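Rev protein (Borrelia burgdorferi, PDB 5EQZ) is of unknown function but is probably a plasmid-encoded lipoprotein, predicted to be partly coiled coil, that folds as an elongated, mostly helical bundle. Local coordinates at residues L26-S31 with L72-A77; A78-K83 with K136-L141; V108-P113 with V131-K136. All coordinates share one frame; numbering follows the deposited sequence.

Contact 1 (L26-S31 with L72-A77); sequences LVNDSS and LAAKLA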
loop_
_atom_site.group_PDB
_atom_site.type_symbol
_atom_site.label_atom_id
_atom_site.label_comp_id
_atom_site.label_asym_id
_atom_site.label_seq_id
_atom_site.Cartn_x
_atom_site.Cartn_y
_atom_site.Cartn_z
ATOM N N LEU A 26 -1.150 -8.369 2.391
ATOM C CA LEU A 26 -1.117 -6.924 2.201
ATOM C C LEU A 26 -2.511 -6.346 2.417
ATOM O O LEU A 26 -3.518 -6.921 1.985
ATOM C CB LEU A 26 -0.625 -6.590 0.791
ATOM C CG LEU A 26 0.867 -6.750 0.495
ATOM C CD1 LEU A 26 1.127 -6.670 -1.021
ATOM C CD2 LEU A 26 1.704 -5.733 1.244
ATOM N N VAL A 27 -2.576 -5.199 3.100
ATOM C CA VAL A 27 -3.822 -4.484 3.304
ATOM C C VAL A 27 -3.571 -3.006 3.050
ATOM O O VAL A 27 -2.445 -2.583 2.778
ATOM C CB VAL A 27 -4.398 -4.726 4.714
ATOM C CG1 VAL A 27 -4.951 -6.144 4.806
ATOM C CG2 VAL A 27 -3.324 -4.514 5.779
ATOM N N ASN A 28 -4.639 -2.200 3.118
ATOM C CA ASN A 28 -4.504 -0.799 2.724
ATOM C C ASN A 28 -3.726 0.038 3.740
ATOM O O ASN A 28 -3.318 1.154 3.408
ATOM C CB ASN A 28 -5.882 -0.173 2.481
ATOM C CG ASN A 28 -6.535 -0.677 1.215
ATOM O OD1 ASN A 28 -5.858 -1.139 0.295
ATOM N ND2 ASN A 28 -7.862 -0.589 1.156
ATOM N N ASP A 29 -3.512 -0.442 4.961
ATOM C CA ASP A 29 -2.609 0.279 5.851
ATOM C C ASP A 29 -1.225 -0.367 5.932
ATOM O O ASP A 29 -0.402 0.054 6.742
ATOM C CB ASP A 29 -3.238 0.487 7.247
ATOM C CG ASP A 29 -3.334 -0.786 8.087
ATOM O OD1 ASP A 29 -3.154 -1.912 7.592
ATOM O OD2 ASP A 29 -3.595 -0.641 9.294
ATOM N N SER A 30 -0.925 -1.337 5.067
ATOM C CA SER A 30 0.447 -1.816 4.953
ATOM C C SER A 30 1.347 -0.719 4.412
ATOM O O SER A 30 0.967 0.013 3.499
ATOM C CB SER A 30 0.516 -3.033 4.021
ATOM O OG SER A 30 -0.275 -4.085 4.525
ATOM N N SER A 31 2.561 -0.624 4.950
ATOM C CA SER A 31 3.458 0.449 4.534
ATOM C C SER A 31 3.824 0.318 3.056
ATOM O O SER A 31 3.838 -0.779 2.483
ATOM C CB SER A 31 4.732 0.456 5.392
ATOM O OG SER A 31 5.652 -0.545 4.977
ATOM N N LEU A 72 -1.971 -3.795 -4.973
ATOM C CA LEU A 72 -1.482 -2.442 -5.240
ATOM C C LEU A 72 -2.605 -1.508 -5.683
ATOM O O LEU A 72 -2.679 -0.357 -5.225
ATOM C CB LEU A 72 -0.366 -2.486 -6.278
ATOM C CG LEU A 72 0.247 -1.135 -6.622
ATOM C CD1 LEU A 72 0.829 -0.497 -5.363
ATOM C CD2 LEU A 72 1.332 -1.350 -7.686
ATOM N N ALA A 73 -3.477 -1.969 -6.583
ATOM C CA ALA A 73 -4.610 -1.141 -7.002
ATOM C C ALA A 73 -5.478 -0.731 -5.812
ATOM O O ALA A 73 -5.932 0.421 -5.722
ATOM C CB ALA A 73 -5.446 -1.889 -8.041
ATOM N N ALA A 74 -5.724 -1.658 -4.888
ATOM C CA ALA A 74 -6.525 -1.313 -3.715
ATOM C C ALA A 74 -5.818 -0.285 -2.839
ATOM O O ALA A 74 -6.452 0.664 -2.352
ATOM C CB ALA A 74 -6.843 -2.570 -2.910
ATOM N N LYS A 75 -4.506 -0.453 -2.628
ATOM C CA LYS A 75 -3.766 0.481 -1.783
ATOM C C LYS A 75 -3.774 1.880 -2.382
ATOM O O LYS A 75 -4.065 2.865 -1.690
ATOM C CB LYS A 75 -2.331 -0.002 -1.591
ATOM C CG LYS A 75 -1.406 0.998 -0.910
ATOM C CD LYS A 75 -1.730 1.143 0.578
ATOM C CE LYS A 75 -0.659 1.947 1.314
ATOM N NZ LYS A 75 -0.856 1.841 2.795
ATOM N N LEU A 76 -3.468 1.987 -3.682
ATOM C CA LEU A 76 -3.430 3.298 -4.326
ATOM C C LEU A 76 -4.801 3.962 -4.339
ATOM O O LEU A 76 -4.904 5.186 -4.195
ATOM C CB LEU A 76 -2.893 3.166 -5.750
ATOM C CG LEU A 76 -1.389 2.916 -5.849
ATOM C CD1 LEU A 76 -1.027 2.396 -7.230
ATOM C CD2 LEU A 76 -0.629 4.202 -5.558
ATOM N N ALA A 77 -5.871 3.187 -4.536
ATOM C CA ALA A 77 -7.202 3.792 -4.518
ATOM C C ALA A 77 -7.555 4.275 -3.117
ATOM O O ALA A 77 -8.147 5.355 -2.945
ATOM C CB ALA A 77 -8.245 2.797 -5.023
#
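The ammonium group of K75 reaches from helix 55-88 into the loop 26-31 and donates hydrogen bonds to two backbone carbonyls, with K75 NZ 2.6 Å from N28 O and 2.7 Å from S30 O. V108 O adds a third bond to the same nitrogen, which would spread and stabilise the positive charge of a buried lysine. The two loop carbonyls receive it differently: the nitrogen stands well above the carbonyl plane of N28, 50° out of it, but is tilted only 31° from that of S30. Lysine suits this place because its flexible methylene chain, packed by F35 and L141, spans from the helix to the loop and delivers an amino group with several N-H donors to the carbonyls. Its CG lies anti to the backbone N, and a bend at chi2 (72°) turns the chain toward the loop, bringing K75 CD within 3.2 Å of N28 O.

These acceptors are held in place by a type I beta turn from V27 to S30. Its S30 N to V27 O bond is joined by a nearly straight side-chain bond from V27 N to S30 OG, 2.9 Å long. The small S30 hydroxyl thus secures the turn from within. Farther out, the side chain of N28 lies against A74, where a bare methyl lets the loop come close to the helix; the CA atoms of N28 and K75 are 4.7 Å apart.

S31 then starts helix 32-48 as its N-cap, with OG bonded to K34 N. F35 of that helix touches S30 and L26 as well as K75, and L141 belongs to helix 122-142, so the loop joins helix 55-88 where other helices converge.

Contact 2 (A78-K83 with K136-L141); sequences ALKAAK and KVIKFL
L79 and I138 pack close to K83, one turn along from L79, whose NZ forms a salt bridge with OD1 of D135, the residue just before segment 136-141. Between the two segments themselves the contact is apolar. L79 CB lies 3.8 Å from I138 CG1, while L79 CD1 touches V137 CG1 at 3.7 Å and L141 CD1 at 3.9 Å; the leucine side chain lies roughly perpendicular to those of V137 and L141. A single methyl, CD1, thus touches two residues one turn apart. I138 has CG1 anti to the carbonyl carbon (chi1 -68°), and its ethyl arm, CG1 and CD1, reaches L79 CB, with I138 CD1 ending 3.8 Å from K80 CG. Here the lysine contributes methylene carbon to the packing, and its amino group goes on to a long, weak ion pair with E142.

The helical segments run nearly antiparallel, at 157°, with axes 10.4 Å apart, a spacing that leaves room for leucine, valine and isoleucine. The helix pair meets the loop after helix 95-107 through L79, which touches V108, and helix 32-48 through L141, which reaches F35.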
loop_
_atom_site.group_PDB
_atom_site.type_symbol
_atom_site.label_atom_id
_atom_site.label_comp_id
_atom_site.label_asym_id
_atom_site.label_seq_id
_atom_site.Cartn_x
_atom_site.Cartn_y
_atom_site.Cartn_z
ATOM N N ALA A 78 -7.192 3.489 -2.103
ATOM C CA ALA A 78 -7.457 3.878 -0.724
ATOM C C ALA A 78 -6.706 5.153 -0.372
ATOM O O ALA A 78 -7.251 6.035 0.309
ATOM C CB ALA A 78 -7.072 2.740 0.226
ATOM N N LEU A 79 -5.461 5.281 -0.847
ATOM C CA LEU A 79 -4.681 6.488 -0.562
ATOM C C LEU A 79 -5.329 7.726 -1.181
ATOM O O LEU A 79 -5.549 8.737 -0.498
ATOM C CB LEU A 79 -3.250 6.316 -1.069
ATOM C CG LEU A 79 -2.339 5.439 -0.218
ATOM C CD1 LEU A 79 -1.126 4.947 -1.021
ATOM C CD2 LEU A 79 -1.900 6.239 1.009
ATOM N N LYS A 80 -5.658 7.658 -2.474
ATOM C CA LYS A 80 -6.283 8.795 -3.146
ATOM C C LYS A 80 -7.648 9.120 -2.540
ATOM O O LYS A 80 -8.033 10.298 -2.457
ATOM C CB LYS A 80 -6.394 8.508 -4.645
ATOM C CG LYS A 80 -5.051 8.322 -5.323
ATOM C CD LYS A 80 -5.199 7.790 -6.763
ATOM C CE LYS A 80 -3.846 7.430 -7.368
ATOM N NZ LYS A 80 -3.946 6.707 -8.691
ATOM N N ALA A 81 -8.378 8.096 -2.079
ATOM C CA ALA A 81 -9.664 8.329 -1.422
ATOM C C ALA A 81 -9.477 9.074 -0.099
ATOM O O ALA A 81 -10.169 10.066 0.182
ATOM C CB ALA A 81 -10.377 6.994 -1.205
ATOM N N ALA A 82 -8.539 8.609 0.729
ATOM C CA ALA A 82 -8.255 9.309 1.982
ATOM C C ALA A 82 -7.798 10.743 1.718
ATOM O O ALA A 82 -8.197 11.679 2.433
ATOM C CB ALA A 82 -7.200 8.540 2.785
ATOM N N LYS A 83 -6.964 10.934 0.688
ATOM C CA LYS A 83 -6.477 12.269 0.347
ATOM C C LYS A 83 -7.632 13.183 -0.025
ATOM O O LYS A 83 -7.740 14.315 0.470
ATOM C CB LYS A 83 -5.484 12.180 -0.815
ATOM C CG LYS A 83 -5.096 13.546 -1.398
ATOM C CD LYS A 83 -4.326 13.378 -2.707
ATOM C CE LYS A 83 -4.000 14.722 -3.322
ATOM N NZ LYS A 83 -2.592 14.791 -3.796
ATOM N N LYS A 136 3.593 11.360 -0.792
ATOM C CA LYS A 136 4.885 10.684 -0.884
ATOM C C LYS A 136 4.706 9.173 -1.025
ATOM O O LYS A 136 5.443 8.528 -1.785
ATOM C CB LYS A 136 5.759 11.027 0.327
ATOM N N VAL A 137 3.719 8.592 -0.328
ATOM C CA VAL A 137 3.466 7.158 -0.482
ATOM C C VAL A 137 2.982 6.849 -1.892
ATOM O O VAL A 137 3.410 5.861 -2.508
ATOM C CB VAL A 137 2.461 6.639 0.564
ATOM C CG1 VAL A 137 2.270 5.126 0.392
ATOM C CG2 VAL A 137 2.920 6.964 1.988
ATOM N N ILE A 138 2.070 7.664 -2.423
ATOM C CA ILE A 138 1.595 7.437 -3.786
ATOM C C ILE A 138 2.755 7.531 -4.769
ATOM O O ILE A 138 2.907 6.687 -5.663
ATOM C CB ILE A 138 0.475 8.432 -4.137
ATOM C CG1 ILE A 138 -0.773 8.127 -3.312
ATOM C CG2 ILE A 138 0.183 8.406 -5.634
ATOM C CD1 ILE A 138 -1.856 9.212 -3.412
ATOM N N LYS A 139 3.593 8.558 -4.614
ATOM C CA LYS A 139 4.751 8.717 -5.491
ATOM C C LYS A 139 5.697 7.532 -5.373
ATOM O O LYS A 139 6.197 7.018 -6.385
ATOM C CB LYS A 139 5.481 10.020 -5.154
ATOM C CG LYS A 139 6.794 10.212 -5.902
ATOM C CD LYS A 139 7.609 11.357 -5.314
ATOM C CE LYS A 139 8.961 11.463 -5.999
ATOM N NZ LYS A 139 8.819 11.545 -7.479
ATOM N N PHE A 140 5.956 7.092 -4.143
ATOM C CA PHE A 140 6.823 5.943 -3.915
ATOM C C PHE A 140 6.282 4.702 -4.617
ATOM O O PHE A 140 7.019 4.000 -5.316
ATOM C CB PHE A 140 6.955 5.720 -2.407
ATOM C CG PHE A 140 7.895 4.615 -2.021
ATOM C CD1 PHE A 140 9.266 4.805 -2.076
ATOM C CD2 PHE A 140 7.406 3.409 -1.536
ATOM C CE1 PHE A 140 10.134 3.801 -1.696
ATOM C CE2 PHE A 140 8.273 2.400 -1.154
ATOM C CZ PHE A 140 9.638 2.599 -1.231
ATOM N N LEU A 141 4.976 4.444 -4.471
ATOM C CA LEU A 141 4.374 3.235 -5.028
ATOM C C LEU A 141 4.270 3.280 -6.546
ATOM O O LEU A 141 4.255 2.226 -7.190
ATOM C CB LEU A 141 2.988 3.008 -4.426
ATOM C CG LEU A 141 2.993 2.646 -2.945
ATOM C CD1 LEU A 141 1.580 2.547 -2.385
ATOM C CD2 LEU A 141 3.759 1.341 -2.764
#

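Contact 3 (V108-P113 with V131-K136); sequences VGVTVP and VEQIDK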
loop_
_atom_site.group_PDB
_atom_site.type_symbol
_atom_site.label_atom_id
_atom_site.label_comp_id
_atom_site.label_asym_id
_atom_site.label_seq_id
_atom_site.Cartn_x
_atom_site.Cartn_y
_atom_site.Cartn_z
ATOM N N VAL A 108 -5.054 4.472 6.089
ATOM C CA VAL A 108 -4.171 4.142 4.972
ATOM C C VAL A 108 -2.706 4.094 5.410
ATOM O O VAL A 108 -1.805 4.265 4.585
ATOM C CB VAL A 108 -4.381 5.077 3.769
ATOM C CG1 VAL A 108 -5.766 4.833 3.160
ATOM C CG2 VAL A 108 -4.206 6.562 4.143
ATOM N N GLY A 109 -2.461 3.848 6.695
ATOM C CA GLY A 109 -1.117 3.647 7.195
ATOM C C GLY A 109 -0.280 4.884 7.398
ATOM O O GLY A 109 0.951 4.775 7.483
ATOM N N VAL A 110 -0.905 6.059 7.517
ATOM C CA VAL A 110 -0.214 7.332 7.667
ATOM C C VAL A 110 -0.531 7.878 9.058
ATOM O O VAL A 110 -1.706 8.027 9.419
ATOM C CB VAL A 110 -0.628 8.326 6.572
ATOM C CG1 VAL A 110 0.019 9.664 6.797
ATOM C CG2 VAL A 110 -0.245 7.773 5.175
ATOM N N THR A 111 0.513 8.154 9.834
ATOM C CA THR A 111 0.394 8.658 11.201
ATOM C C THR A 111 0.590 10.169 11.199
ATOM O O THR A 111 1.687 10.653 10.893
ATOM C CB THR A 111 1.436 8.003 12.114
ATOM O OG1 THR A 111 1.067 6.645 12.385
ATOM C CG2 THR A 111 1.565 8.764 13.434
ATOM N N VAL A 112 -0.462 10.913 11.535
ATOM C CA VAL A 112 -0.315 12.350 11.745
ATOM C C VAL A 112 -0.608 12.638 13.213
ATOM O O VAL A 112 -1.404 11.919 13.841
ATOM C CB VAL A 112 -1.229 13.167 10.817
ATOM C CG1 VAL A 112 -0.896 12.898 9.361
ATOM C CG2 VAL A 112 -2.690 12.873 11.095
ATOM N N PRO A 113 0.028 13.640 13.816
ATOM C CA PRO A 113 -0.321 13.988 15.190
ATOM C C PRO A 113 -1.696 14.626 15.227
ATOM O O PRO A 113 -2.038 15.448 14.373
ATOM C CB PRO A 113 0.773 14.981 15.595
ATOM C CG PRO A 113 1.212 15.584 14.309
ATOM C CD PRO A 113 1.154 14.450 13.315
ATOM N N VAL A 131 -1.819 15.156 3.769
ATOM C CA VAL A 131 -1.786 15.080 2.311
ATOM C C VAL A 131 -0.350 14.961 1.812
ATOM O O VAL A 131 -0.079 14.260 0.831
ATOM C CB VAL A 131 -2.512 16.285 1.692
ATOM C CG1 VAL A 131 -2.147 16.436 0.216
ATOM C CG2 VAL A 131 -4.016 16.123 1.848
ATOM N N GLU A 132 0.595 15.637 2.476
ATOM C CA GLU A 132 1.989 15.556 2.045
ATOM C C GLU A 132 2.533 14.143 2.232
ATOM O O GLU A 132 3.251 13.627 1.361
ATOM C CB GLU A 132 2.841 16.587 2.796
ATOM N N GLN A 133 2.165 13.484 3.336
ATOM C CA GLN A 133 2.598 12.104 3.548
ATOM C C GLN A 133 1.925 11.145 2.575
ATOM O O GLN A 133 2.577 10.239 2.038
ATOM C CB GLN A 133 2.314 11.679 4.984
ATOM C CG GLN A 133 3.202 12.326 6.006
ATOM C CD GLN A 133 3.172 11.568 7.311
ATOM O OE1 GLN A 133 3.548 10.403 7.363
ATOM N NE2 GLN A 133 2.686 12.209 8.366
ATOM N N ILE A 134 0.621 11.318 2.343
ATOM C CA ILE A 134 -0.088 10.442 1.412
ATOM C C ILE A 134 0.487 10.582 0.009
ATOM O O ILE A 134 0.632 9.591 -0.726
ATOM C CB ILE A 134 -1.597 10.748 1.453
ATOM C CG1 ILE A 134 -2.204 10.249 2.767
ATOM C CG2 ILE A 134 -2.330 10.148 0.250
ATOM C CD1 ILE A 134 -3.634 10.722 2.996
ATOM N N ASP A 135 0.845 11.810 -0.379
ATOM C CA ASP A 135 1.427 12.044 -1.694
ATOM C C ASP A 135 2.763 11.338 -1.843
ATOM O O ASP A 135 3.066 10.797 -2.913
ATOM C CB ASP A 135 1.614 13.542 -1.940
ATOM C CG ASP A 135 0.342 14.230 -2.371
ATOM O OD1 ASP A 135 -0.604 13.520 -2.768
ATOM O OD2 ASP A 135 0.301 15.487 -2.337
ATOM N N LYS A 136 3.593 11.360 -0.792
ATOM C CA LYS A 136 4.885 10.684 -0.884
ATOM C C LYS A 136 4.706 9.173 -1.025
ATOM O O LYS A 136 5.443 8.528 -1.785
ATOM C CB LYS A 136 5.759 11.027 0.327
HETATM O O HOH W 1 3.172 8.114 8.805
#
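Q133 and V110 run alongside each other in opposite senses, V110 CG1 lying 3.6 Å from Q133 CB and 3.6 Å from Q133 OE1. The methyl lies alongside the glutamine, touching it at CB and at the amide end. It gets there because CG1 is anti to the backbone N (chi1 176°), which leaves CG2 to turn the other way, toward I134. V110 lies roughly perpendicular to I134, V110 CG2 resting 4.0 Å from I134 CG1. The two branches of one valine therefore serve two neighbouring residues of helix 122-142. V108 extends the apolar side more loosely toward the end of I134.

Beyond CG the Q133 chain is extended, and its amide arrives beside the backbone of T111. Q133 NE2 donates to T111 O at 3.1 Å with an N-H...O angle of 158°. The bond avoids the lone-pair directions, for the nitrogen stands 44° above the carbonyl plane, and T111 O in turn is slightly tilted from the plane of the glutamine amide. At the other end of the amide, Q133 OE1 accepts a hydrogen from a water at 2.7 Å, and the oxygen of that water accepts the N-H of T111, 2.9 Å from T111 N. V112 CG1 lies 3.8 Å from Q133 NE2, crossing the glutamine aslant.

G109, with positive phi, is the C-prime residue of a Schellman motif that ends helix 95-107 and turns the chain into this extended run. Glutamine fits here because one amide offers both a donor and an acceptor: it satisfies the carbonyl of T111 directly and its N-H through water, while V110, V108 and I134 form an apolar patch beside the amide. N129 OD1 gives Q133 NE2 a weak second partner, which should further restrict rotation of the amide.

From the N terminus, helix 10-24 leads into the loop of contact 1, which closes on helix 55-88 after a 40-residue excursion made mainly of helix 32-48 and the first half of helix 55-88. Contact 2 opens directly afterward on the same helix and closes on helix 122-142, so the two are in series. Contact 3 is nested inside that second loop, joining the loop after helix 95-107 to helix 122-142, and it shares K136 with contact 2. The methyls of V108 meet A78 and A82 of contact 2. Together they tie loop 26-31 to helix 55-88, helix 55-88 to helix 122-142, and loop 108-113 to helix 122-142.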